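Long-range contacts in beta-galactosidase (Trichoderma reesei, PDB 3OGR), which probably hydrolyses terminal non-reducing beta-D-galactose residues in beta-D-galactosides and belongs to glycoside hydrolase family 35: residues V47-L52 with V73-D78; Y118-V123 with L787-T792; Y322-G327 with G345-E350. All coordinates share one frame; numbering follows the deposited sequence.

Contact 1 (V47-L52 with V73-D78); sequences VHPFRL and VSFYVD. With GAL (beta-D-galactopyranose), chain E.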
loop_
_atom_site.group_PDB
_atom_site.type_symbol
_atom_site.label_atom_id
_atom_site.label_comp_id
_atom_site.label_asym_id
_atom_site.label_seq_id
_atom_site.Cartn_x
_atom_site.Cartn_y
_atom_site.Cartn_z
ATOM N N VAL A 47 -1.874 5.031 0.563
ATOM C CA VAL A 47 -2.358 4.292 1.739
ATOM C C VAL A 47 -3.808 3.999 1.459
ATOM O O VAL A 47 -4.540 4.909 1.072
ATOM C CB VAL A 47 -2.245 5.076 3.038
ATOM C CG1 VAL A 47 -2.862 4.290 4.265
ATOM C CG2 VAL A 47 -0.751 5.438 3.318
ATOM N N HIS A 48 -4.251 2.776 1.704
ATOM C CA HIS A 48 -5.666 2.429 1.444
ATOM C C HIS A 48 -6.352 2.134 2.801
ATOM O O HIS A 48 -6.064 1.100 3.409
ATOM C CB HIS A 48 -5.779 1.211 0.521
ATOM C CG HIS A 48 -5.218 1.482 -0.840
ATOM N ND1 HIS A 48 -4.900 0.485 -1.756
ATOM C CD2 HIS A 48 -4.926 2.664 -1.442
ATOM C CE1 HIS A 48 -4.420 1.057 -2.854
ATOM N NE2 HIS A 48 -4.447 2.377 -2.695
ATOM N N PRO A 49 -7.245 3.029 3.234
ATOM C CA PRO A 49 -7.821 2.868 4.602
ATOM C C PRO A 49 -8.515 1.515 4.754
ATOM O O PRO A 49 -8.463 0.937 5.829
ATOM C CB PRO A 49 -8.803 4.034 4.752
ATOM C CG PRO A 49 -9.007 4.596 3.321
ATOM C CD PRO A 49 -7.692 4.258 2.510
ATOM N N PHE A 50 -9.095 0.970 3.657
ATOM C CA PHE A 50 -9.845 -0.281 3.823
ATOM C C PHE A 50 -8.975 -1.499 3.988
ATOM O O PHE A 50 -9.469 -2.590 4.324
ATOM C CB PHE A 50 -10.817 -0.472 2.651
ATOM C CG PHE A 50 -10.113 -0.388 1.314
ATOM C CD1 PHE A 50 -9.473 -1.563 0.789
ATOM C CD2 PHE A 50 -10.040 0.823 0.575
ATOM C CE1 PHE A 50 -8.769 -1.516 -0.464
ATOM C CE2 PHE A 50 -9.372 0.857 -0.668
ATOM C CZ PHE A 50 -8.724 -0.325 -1.190
ATOM N N ARG A 51 -7.683 -1.327 3.795
ATOM C CA ARG A 51 -6.725 -2.427 3.986
ATOM C C ARG A 51 -6.094 -2.407 5.387
ATOM O O ARG A 51 -5.255 -3.270 5.694
ATOM C CB ARG A 51 -5.634 -2.344 2.909
ATOM C CG ARG A 51 -6.124 -3.037 1.600
ATOM C CD ARG A 51 -5.196 -2.709 0.405
ATOM N NE ARG A 51 -5.365 -3.782 -0.617
ATOM C CZ ARG A 51 -5.356 -3.562 -1.946
ATOM N NH1 ARG A 51 -5.363 -2.281 -2.466
ATOM N NH2 ARG A 51 -5.419 -4.616 -2.784
ATOM N N LEU A 52 -6.584 -1.533 6.257
ATOM C CA LEU A 52 -6.117 -1.498 7.688
ATOM C C LEU A 52 -7.338 -1.127 8.516
ATOM O O LEU A 52 -7.577 0.057 8.788
ATOM C CB LEU A 52 -4.990 -0.478 7.863
ATOM C CG LEU A 52 -4.435 -0.362 9.279
ATOM C CD1 LEU A 52 -3.980 -1.716 9.864
ATOM C CD2 LEU A 52 -3.307 0.632 9.333
ATOM N N VAL A 73 -0.955 12.152 1.441
ATOM C CA VAL A 73 -1.283 10.746 1.235
ATOM C C VAL A 73 -2.354 10.646 0.194
ATOM O O VAL A 73 -3.294 11.491 0.201
ATOM C CB VAL A 73 -1.699 10.067 2.570
ATOM C CG1 VAL A 73 -2.547 8.802 2.331
ATOM C CG2 VAL A 73 -0.421 9.731 3.394
ATOM N N SER A 74 -2.236 9.624 -0.671
ATOM C CA SER A 74 -3.259 9.363 -1.710
ATOM C C SER A 74 -3.977 8.120 -1.325
ATOM O O SER A 74 -3.330 7.155 -0.911
ATOM C CB SER A 74 -2.555 9.263 -3.058
ATOM O OG SER A 74 -3.422 8.769 -4.044
ATOM N N PHE A 75 -5.309 8.089 -1.440
ATOM C CA PHE A 75 -6.040 6.902 -1.019
ATOM C C PHE A 75 -7.169 6.579 -1.985
ATOM O O PHE A 75 -7.846 7.482 -2.508
ATOM C CB PHE A 75 -6.617 7.084 0.420
ATOM C CG PHE A 75 -7.742 8.100 0.547
ATOM C CD1 PHE A 75 -7.487 9.456 0.607
ATOM C CD2 PHE A 75 -9.072 7.659 0.609
ATOM C CE1 PHE A 75 -8.566 10.375 0.771
ATOM C CE2 PHE A 75 -10.154 8.578 0.709
ATOM C CZ PHE A 75 -9.870 9.938 0.807
ATOM N N TYR A 76 -7.388 5.285 -2.171
ATOM C CA TYR A 76 -8.614 4.775 -2.784
ATOM C C TYR A 76 -9.713 4.565 -1.780
ATOM O O TYR A 76 -9.471 4.346 -0.543
ATOM C CB TYR A 76 -8.348 3.385 -3.481
ATOM C CG TYR A 76 -7.590 3.460 -4.786
ATOM C CD1 TYR A 76 -7.944 4.378 -5.828
ATOM C CD2 TYR A 76 -6.612 2.476 -5.054
ATOM C CE1 TYR A 76 -7.230 4.331 -7.099
ATOM C CE2 TYR A 76 -5.956 2.418 -6.290
ATOM C CZ TYR A 76 -6.254 3.355 -7.285
ATOM O OH TYR A 76 -5.579 3.309 -8.472
ATOM N N VAL A 77 -10.947 4.561 -2.309
ATOM C CA VAL A 77 -12.097 4.020 -1.563
ATOM C C VAL A 77 -12.616 2.830 -2.353
ATOM O O VAL A 77 -12.682 2.906 -3.584
ATOM C CB VAL A 77 -13.176 5.088 -1.383
ATOM C CG1 VAL A 77 -14.373 4.528 -0.507
ATOM C CG2 VAL A 77 -12.544 6.263 -0.670
ATOM N N ASP A 78 -12.915 1.734 -1.632
ATOM C CA ASP A 78 -13.392 0.503 -2.292
ATOM C C ASP A 78 -14.931 0.410 -2.193
ATOM O O ASP A 78 -15.494 0.106 -1.135
ATOM C CB ASP A 78 -12.716 -0.671 -1.629
ATOM C CG ASP A 78 -13.048 -2.016 -2.293
ATOM O OD1 ASP A 78 -13.869 -2.134 -3.223
ATOM O OD2 ASP A 78 -12.399 -3.034 -1.841
HETATM C C1 GAL E . -1.972 1.010 -11.579
HETATM C C2 GAL E . -3.449 1.063 -11.067
HETATM C C3 GAL E . -3.506 0.743 -9.586
HETATM C C4 GAL E . -2.818 -0.600 -9.310
HETATM C C5 GAL E . -1.404 -0.536 -9.881
HETATM C C6 GAL E . -0.633 -1.870 -9.806
HETATM O O1 GAL E . -1.894 0.948 -13.003
HETATM O O2 GAL E . -3.933 2.390 -11.261
HETATM O O3 GAL E . -4.859 0.658 -9.167
HETATM O O4 GAL E . -3.568 -1.600 -9.996
HETATM O O5 GAL E . -1.463 -0.258 -11.295
HETATM O O6 GAL E . -0.437 -2.205 -8.433
#

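Contact 2 (Y118-V123 with L787-T792); sequences YINAEV and LDENWT. With GAL (beta-D-galactopyranose), chain E.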
loop_
_atom_site.group_PDB
_atom_site.type_symbol
_atom_site.label_atom_id
_atom_site.label_comp_id
_atom_site.label_asym_id
_atom_site.label_seq_id
_atom_site.Cartn_x
_atom_site.Cartn_y
_atom_site.Cartn_z
ATOM N N TYR A 118 -14.438 3.120 -10.210
ATOM C CA TYR A 118 -13.526 2.034 -10.505
ATOM C C TYR A 118 -12.127 2.429 -9.989
ATOM O O TYR A 118 -11.630 3.523 -10.271
ATOM C CB TYR A 118 -13.422 1.805 -12.041
ATOM C CG TYR A 118 -12.569 0.589 -12.317
ATOM C CD1 TYR A 118 -13.091 -0.690 -11.982
ATOM C CD2 TYR A 118 -11.291 0.710 -12.794
ATOM C CE1 TYR A 118 -12.329 -1.813 -12.165
ATOM C CE2 TYR A 118 -10.482 -0.433 -12.964
ATOM C CZ TYR A 118 -11.042 -1.681 -12.645
ATOM O OH TYR A 118 -10.265 -2.820 -12.692
ATOM N N ILE A 119 -11.493 1.503 -9.234
ATOM C CA ILE A 119 -10.141 1.806 -8.660
ATOM C C ILE A 119 -9.028 0.832 -9.067
ATOM O O ILE A 119 -7.869 1.167 -8.955
ATOM C CB ILE A 119 -10.189 1.924 -7.057
ATOM C CG1 ILE A 119 -10.670 0.610 -6.435
ATOM C CG2 ILE A 119 -11.021 3.115 -6.667
ATOM C CD1 ILE A 119 -10.317 0.535 -4.945
ATOM N N ASN A 120 -9.413 -0.333 -9.565
ATOM C CA ASN A 120 -8.452 -1.415 -9.952
ATOM C C ASN A 120 -7.814 -1.911 -8.643
ATOM O O ASN A 120 -8.493 -2.648 -7.913
ATOM C CB ASN A 120 -7.435 -0.941 -11.044
ATOM C CG ASN A 120 -6.914 -2.074 -11.869
ATOM O OD1 ASN A 120 -7.711 -2.776 -12.544
ATOM N ND2 ASN A 120 -5.554 -2.318 -11.787
ATOM N N ALA A 121 -6.548 -1.529 -8.329
ATOM C CA ALA A 121 -6.034 -1.628 -6.940
ATOM C C ALA A 121 -5.772 -3.013 -6.432
ATOM O O ALA A 121 -5.472 -3.232 -5.246
ATOM C CB ALA A 121 -6.930 -0.870 -5.909
ATOM N N GLU A 122 -5.817 -3.982 -7.334
ATOM C CA GLU A 122 -5.720 -5.425 -6.937
ATOM C C GLU A 122 -6.768 -5.796 -5.872
ATOM O O GLU A 122 -6.558 -6.681 -5.059
ATOM C CB GLU A 122 -4.300 -5.800 -6.456
ATOM C CG GLU A 122 -3.315 -5.765 -7.685
ATOM C CD GLU A 122 -2.939 -4.377 -8.160
ATOM O OE1 GLU A 122 -2.431 -3.561 -7.323
ATOM O OE2 GLU A 122 -3.089 -4.090 -9.406
ATOM N N VAL A 123 -7.917 -5.127 -5.952
ATOM C CA VAL A 123 -9.056 -5.528 -5.073
ATOM C C VAL A 123 -10.112 -6.257 -5.903
ATOM O O VAL A 123 -10.164 -6.115 -7.145
ATOM C CB VAL A 123 -9.715 -4.293 -4.331
ATOM C CG1 VAL A 123 -8.714 -3.558 -3.471
ATOM C CG2 VAL A 123 -10.524 -3.387 -5.257
ATOM N N LEU A 787 -13.355 -11.402 -7.311
ATOM C CA LEU A 787 -13.808 -11.035 -8.673
ATOM C C LEU A 787 -12.672 -10.350 -9.437
ATOM O O LEU A 787 -11.850 -9.613 -8.877
ATOM C CB LEU A 787 -15.059 -10.138 -8.584
ATOM C CG LEU A 787 -16.194 -10.787 -7.743
ATOM C CD1 LEU A 787 -17.443 -9.898 -7.762
ATOM C CD2 LEU A 787 -16.576 -12.201 -8.273
ATOM N N ASP A 788 -12.644 -10.577 -10.751
ATOM C CA ASP A 788 -11.543 -10.018 -11.561
ATOM C C ASP A 788 -11.698 -8.501 -11.662
ATOM O O ASP A 788 -12.788 -7.943 -11.576
ATOM C CB ASP A 788 -11.580 -10.621 -12.966
ATOM C CG ASP A 788 -11.186 -12.132 -12.961
ATOM O OD1 ASP A 788 -10.570 -12.608 -12.040
ATOM O OD2 ASP A 788 -11.473 -12.800 -13.937
ATOM N N GLU A 789 -10.556 -7.857 -11.942
ATOM C CA GLU A 789 -10.566 -6.453 -12.330
ATOM C C GLU A 789 -11.172 -6.204 -13.721
ATOM O O GLU A 789 -11.538 -7.159 -14.432
ATOM C CB GLU A 789 -9.133 -5.925 -12.281
ATOM C CG GLU A 789 -8.602 -5.830 -10.859
ATOM C CD GLU A 789 -7.147 -5.497 -10.844
ATOM O OE1 GLU A 789 -6.388 -6.033 -11.688
ATOM O OE2 GLU A 789 -6.714 -4.741 -9.948
ATOM N N ASN A 790 -11.320 -4.914 -14.065
ATOM C CA ASN A 790 -11.922 -4.507 -15.339
ATOM C C ASN A 790 -11.075 -3.382 -15.878
ATOM O O ASN A 790 -11.580 -2.255 -16.084
ATOM C CB ASN A 790 -13.351 -4.018 -15.064
ATOM C CG ASN A 790 -14.221 -4.169 -16.271
ATOM O OD1 ASN A 790 -14.997 -5.093 -16.362
ATOM N ND2 ASN A 790 -14.221 -3.158 -17.133
ATOM N N TRP A 791 -9.789 -3.666 -16.103
ATOM C CA TRP A 791 -8.887 -2.591 -16.391
ATOM C C TRP A 791 -9.040 -2.064 -17.812
ATOM O O TRP A 791 -8.558 -0.937 -18.089
ATOM C CB TRP A 791 -7.420 -3.000 -16.078
ATOM C CG TRP A 791 -6.473 -1.871 -16.260
ATOM C CD1 TRP A 791 -5.999 -1.091 -15.272
ATOM C CD2 TRP A 791 -5.802 -1.444 -17.500
ATOM N NE1 TRP A 791 -5.109 -0.140 -15.786
ATOM C CE2 TRP A 791 -4.980 -0.322 -17.151
ATOM C CE3 TRP A 791 -5.873 -1.861 -18.882
ATOM C CZ2 TRP A 791 -4.208 0.394 -18.113
ATOM C CZ3 TRP A 791 -5.082 -1.135 -19.869
ATOM C CH2 TRP A 791 -4.273 -0.025 -19.461
ATOM N N THR A 792 -9.609 -2.839 -18.739
ATOM C CA THR A 792 -9.822 -2.319 -20.114
ATOM C C THR A 792 -11.284 -2.053 -20.345
ATOM O O THR A 792 -12.098 -2.982 -20.439
ATOM C CB THR A 792 -9.353 -3.409 -21.124
ATOM O OG1 THR A 792 -7.982 -3.684 -20.878
ATOM C CG2 THR A 792 -9.521 -2.932 -22.619
HETATM C C1 GAL E . -1.972 1.010 -11.579
HETATM C C2 GAL E . -3.449 1.063 -11.067
HETATM C C3 GAL E . -3.506 0.743 -9.586
HETATM C C4 GAL E . -2.818 -0.600 -9.310
HETATM C C5 GAL E . -1.404 -0.536 -9.881
HETATM C C6 GAL E . -0.633 -1.870 -9.806
HETATM O O1 GAL E . -1.894 0.948 -13.003
HETATM O O2 GAL E . -3.933 2.390 -11.261
HETATM O O3 GAL E . -4.859 0.658 -9.167
HETATM O O4 GAL E . -3.568 -1.600 -9.996
HETATM O O5 GAL E . -1.463 -0.258 -11.295
HETATM O O6 GAL E . -0.437 -2.205 -8.433
HETATM O O HOH W 1 -3.791 -5.550 -11.367
#

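Contact 3 (Y322-G327 with G345-E350); sequences YMTFGG and GASIRE. With GAL (beta-D-galactopyranose), chain E.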
loop_
_atom_site.group_PDB
_atom_site.type_symbol
_atom_site.label_atom_id
_atom_site.label_comp_id
_atom_site.label_asym_id
_atom_site.label_seq_id
_atom_site.Cartn_x
_atom_site.Cartn_y
_atom_site.Cartn_z
ATOM N N TYR A 322 3.164 4.631 -5.142
ATOM C CA TYR A 322 2.176 3.588 -4.974
ATOM C C TYR A 322 2.904 2.233 -4.885
ATOM O O TYR A 322 3.568 1.902 -5.858
ATOM C CB TYR A 322 1.234 3.598 -6.217
ATOM C CG TYR A 322 0.094 2.596 -6.118
ATOM C CD1 TYR A 322 0.303 1.224 -6.190
ATOM C CD2 TYR A 322 -1.251 3.044 -5.946
ATOM C CE1 TYR A 322 -0.729 0.310 -6.052
ATOM C CE2 TYR A 322 -2.307 2.134 -5.811
ATOM C CZ TYR A 322 -2.044 0.781 -5.839
ATOM O OH TYR A 322 -3.103 -0.095 -5.654
ATOM N N MET A 323 2.780 1.458 -3.809
ATOM C CA MET A 323 2.207 1.841 -2.477
ATOM C C MET A 323 3.335 2.388 -1.618
ATOM O O MET A 323 4.542 2.093 -1.842
ATOM C CB MET A 323 1.694 0.565 -1.782
ATOM C CG MET A 323 0.531 -0.090 -2.568
ATOM S SD MET A 323 -0.901 0.925 -2.722
ATOM C CE MET A 323 -1.462 1.005 -0.995
ATOM N N THR A 324 2.920 3.137 -0.590
ATOM C CA THR A 324 3.863 3.511 0.501
ATOM C C THR A 324 3.633 2.612 1.699
ATOM O O THR A 324 4.582 2.138 2.302
ATOM C CB THR A 324 3.749 5.011 0.783
ATOM O OG1 THR A 324 4.259 5.715 -0.381
ATOM C CG2 THR A 324 4.635 5.468 1.960
ATOM N N PHE A 325 2.356 2.353 2.070
ATOM C CA PHE A 325 1.977 1.326 3.010
ATOM C C PHE A 325 0.838 0.534 2.352
ATOM O O PHE A 325 -0.165 1.128 1.972
ATOM C CB PHE A 325 1.458 1.919 4.335
ATOM C CG PHE A 325 0.776 0.905 5.198
ATOM C CD1 PHE A 325 1.510 -0.148 5.786
ATOM C CD2 PHE A 325 -0.625 0.928 5.340
ATOM C CE1 PHE A 325 0.840 -1.147 6.607
ATOM C CE2 PHE A 325 -1.285 -0.037 6.168
ATOM C CZ PHE A 325 -0.536 -1.092 6.758
ATOM N N GLY A 326 1.035 -0.792 2.187
ATOM C CA GLY A 326 0.098 -1.642 1.460
ATOM C C GLY A 326 -1.008 -2.230 2.337
ATOM O O GLY A 326 -2.149 -2.273 1.930
ATOM N N GLY A 327 -0.655 -2.697 3.528
ATOM C CA GLY A 327 -1.654 -3.381 4.388
ATOM C C GLY A 327 -1.995 -4.757 3.867
ATOM O O GLY A 327 -1.187 -5.466 3.279
ATOM N N GLY A 345 6.027 -5.040 -1.119
ATOM C CA GLY A 345 7.473 -4.644 -1.106
ATOM C C GLY A 345 7.655 -3.158 -0.812
ATOM O O GLY A 345 8.713 -2.615 -1.093
ATOM N N ALA A 346 6.647 -2.506 -0.197
ATOM C CA ALA A 346 6.638 -1.025 -0.009
ATOM C C ALA A 346 7.678 -0.598 1.032
ATOM O O ALA A 346 8.187 -1.401 1.860
ATOM C CB ALA A 346 5.209 -0.504 0.421
ATOM N N SER A 347 7.892 0.718 1.060
ATOM C CA SER A 347 8.803 1.316 2.059
ATOM C C SER A 347 8.354 1.081 3.482
ATOM O O SER A 347 9.198 1.037 4.366
ATOM C CB SER A 347 9.051 2.809 1.797
ATOM O OG SER A 347 7.818 3.519 1.825
ATOM N N ILE A 348 7.029 1.051 3.702
ATOM C CA ILE A 348 6.456 0.682 5.024
ATOM C C ILE A 348 5.891 -0.709 4.880
ATOM O O ILE A 348 5.050 -0.919 3.997
ATOM C CB ILE A 348 5.338 1.673 5.461
ATOM C CG1 ILE A 348 5.916 3.087 5.402
ATOM C CG2 ILE A 348 4.867 1.290 6.877
ATOM C CD1 ILE A 348 4.874 4.189 5.750
ATOM N N ARG A 349 6.350 -1.674 5.718
ATOM C CA ARG A 349 5.912 -3.077 5.563
ATOM C C ARG A 349 4.434 -3.216 5.957
ATOM O O ARG A 349 3.840 -2.336 6.625
ATOM C CB ARG A 349 6.700 -3.971 6.539
ATOM C CG ARG A 349 8.180 -4.180 6.178
ATOM C CD ARG A 349 8.802 -5.086 7.230
ATOM N NE ARG A 349 10.232 -5.262 7.021
ATOM C CZ ARG A 349 10.806 -6.163 6.262
ATOM N NH1 ARG A 349 10.060 -7.011 5.552
ATOM N NH2 ARG A 349 12.153 -6.219 6.223
ATOM N N GLU A 350 3.875 -4.377 5.615
ATOM C CA GLU A 350 2.486 -4.705 5.948
ATOM C C GLU A 350 2.257 -4.585 7.460
ATOM O O GLU A 350 1.158 -4.195 7.855
ATOM C CB GLU A 350 2.218 -6.136 5.450
ATOM C CG GLU A 350 0.807 -6.591 5.686
ATOM C CD GLU A 350 0.587 -7.919 5.006
ATOM O OE1 GLU A 350 1.562 -8.579 4.555
ATOM O OE2 GLU A 350 -0.580 -8.389 4.926
HETATM C C1 GAL E . -1.972 1.010 -11.579
HETATM C C2 GAL E . -3.449 1.063 -11.067
HETATM C C3 GAL E . -3.506 0.743 -9.586
HETATM C C4 GAL E . -2.818 -0.600 -9.310
HETATM C C5 GAL E . -1.404 -0.536 -9.881
HETATM C C6 GAL E . -0.633 -1.870 -9.806
HETATM O O1 GAL E . -1.894 0.948 -13.003
HETATM O O2 GAL E . -3.933 2.390 -11.261
HETATM O O3 GAL E . -4.859 0.658 -9.167
HETATM O O4 GAL E . -3.568 -1.600 -9.996
HETATM O O5 GAL E . -1.463 -0.258 -11.295
HETATM O O6 GAL E . -0.437 -2.205 -8.433
HETATM O O HOH W 2 7.151 2.597 -0.958
HETATM O O HOH W 3 3.050 -2.507 3.047
#

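Contact 1 (V47-L52 with V73-D78)
Val47 N donates to Ser74 O across 3.0 Å, the one backbone hydrogen bond between 47-52 and 73-78. Its carbonyl, Val47 O, meets Phe75 CA in a CA-H...O contact. Arg51 NH1 donates in the imidazole plane to His48 ND1, 2.9 Å away, and His48 NE2 is bonded to Glu46, so both ring nitrogens are held. At the far end of Tyr76, galactose O3 donates to Tyr76 OH at 2.8 Å; the same hydroxyl is hydrogen-bonded to Asn179 OD1 in the galactose site. Among the rings, His48 and Tyr76 lie side by side and point the same way, their planes 41° apart; Tyr76 CB sits over the imidazole face toward its rim, and Tyr76 CD2 comes to 3.2 Å from His48 NE2. Phe50 CG stands between backbone N and carbonyl carbon (chi1 54°), which turns the ring to meet Asp78 CB over the centre of one face and His48 CB over the opposite one. Tyr76 O lies at that ring's edge, buried without a polar partner. Apolar contacts join Val47 CB to Val73 CG1 and Pro49 CD to Phe75 CB. The loop follows strand 38-47, parallel neighbour of strand 72-76 in the TIM barrel, with helices 58-67 and 98-107 packed against the valines and Phe75.

Contact 2 (Y118-V123 with L787-T792)
Glu789 reaches into the 118-123 loop with its chain extended beyond CG, and its OE2 accepts from Glu122 N at 2.9 Å, met nearly along the C-O axis though the bond is bent (133° at the hydrogen). Two loop side chains grip the sugar: Asn120 ND2 donates to galactose O4 (2.8 Å), while O4 and O6 donate to Glu122 OE2 and OE1. The Glu789 carboxylate lies stacked on the Asn120 amide, planes 22° apart. Glu789 OE2 is also 3.7 Å from Glu122 OE2, a proximity of like charges probably eased by a water that donates to Glu122 OE2 and Glu789 OE1. Behind them stands Tyr118. Its OH donates to Asn120 OD1 at 2.6 Å, in the carbonyl plane on a lone pair, and accepts from Asn790 N at 2.7 Å. A phenylalanine at Tyr118 would probably leave Asn790 N without its acceptor and the Asn120 amide freer to turn away from O4. Trp791 sets its indole edge against Asn120, with CD1 3.6 Å from Asn120 OD1, while NE1 bonds to Glu180. The loop after barrel strand 110-116 is thus met by a distant beta-domain loop, together forming part of the wall of a glycosidase galactose pocket at the mouth of a TIM barrel.

Contact 3 (Y322-G327 with G345-E350)
Ile348 N donates to Thr324 O at 3.0 Å, the one direct hydrogen bond between 322-327 and 345-350. Two waters extend the link. One lies between Met323 O, to which it probably donates, and Ser347 N, from which it accepts; the other accepts from Gly326 N at 2.8 Å and donates to Ile348 O, so backbone groups too far apart for direct bonding are joined on both sides of the Thr324-Ile348 bond.

Carbon atoms crowd round the same carbonyl. Ala346 points its methyl at the chain opposite, with CB 3.3 Å from Thr324 O and also close to Met323 O, and Ile348 CB comes equally near Thr324 O. With Thr324 OG1 beside the backbone N (chi1 -67°), CG2 lies anti to that N and reaches Ser347 OG and Ile348 CD1, while OG1 bonds back to Ile321 O. The apolar contact proper is Ile348 CG2 on Phe325 CD1 at 3.8 Å, the two side chains crossing at about a right angle. Both segments belong to the long loop that joins strand 318-321 of the TIM barrel to helix 357-370, and the contact folds this loop back on itself; helix 58-67 packs against Thr324, Phe325 and Ile348.

The Phe325 ring is bordered by polar backbone. Arg349 O and Glu350 O lie at its edge in the ring plane, 3.2 and 3.3 Å from Phe325 CE1, a placing probably favourable to the slightly positive ring hydrogens, and Gly327 N sits over the centre of one face. Beside it Glu350 runs extended alongside Gly327, its CG 3.3 Å from Gly327 O; the carboxylate is bonded elsewhere, OE2 to Thr328 and OE1 to Ser341. At the other end, Met323, preceded by a cis peptide bond, places SD over the centre of the Tyr322 ring.

How the contacts relate
The same galactose meets contact 1 through Tyr76, contact 2 through Asn120, Ala121 and Glu122, and segment 322-327 through Tyr322, whose CE1 is 3.5 Å from galactose O6. Contacts 1 and 2, centres about 15 Å apart, join through Arg51, whose NH2 probably hydrogen-bonds to Ala121 O at 2.8 Å, and through Tyr76 CE2, packed 3.5 Å from Ala121 CB. Contact 3 lies nearer to contact 1, about 12 Å between centres, with His48 CE1 3.5 Å from Met323 CE. Contacts 2 and 3 are about 19 Å apart and meet by packing, Ala121 CA on Tyr322 OH. Contacts 1 and 3 are local closures within the barrel domain; contact 2 spans 664 residues, and contact 3 is nested inside its loop.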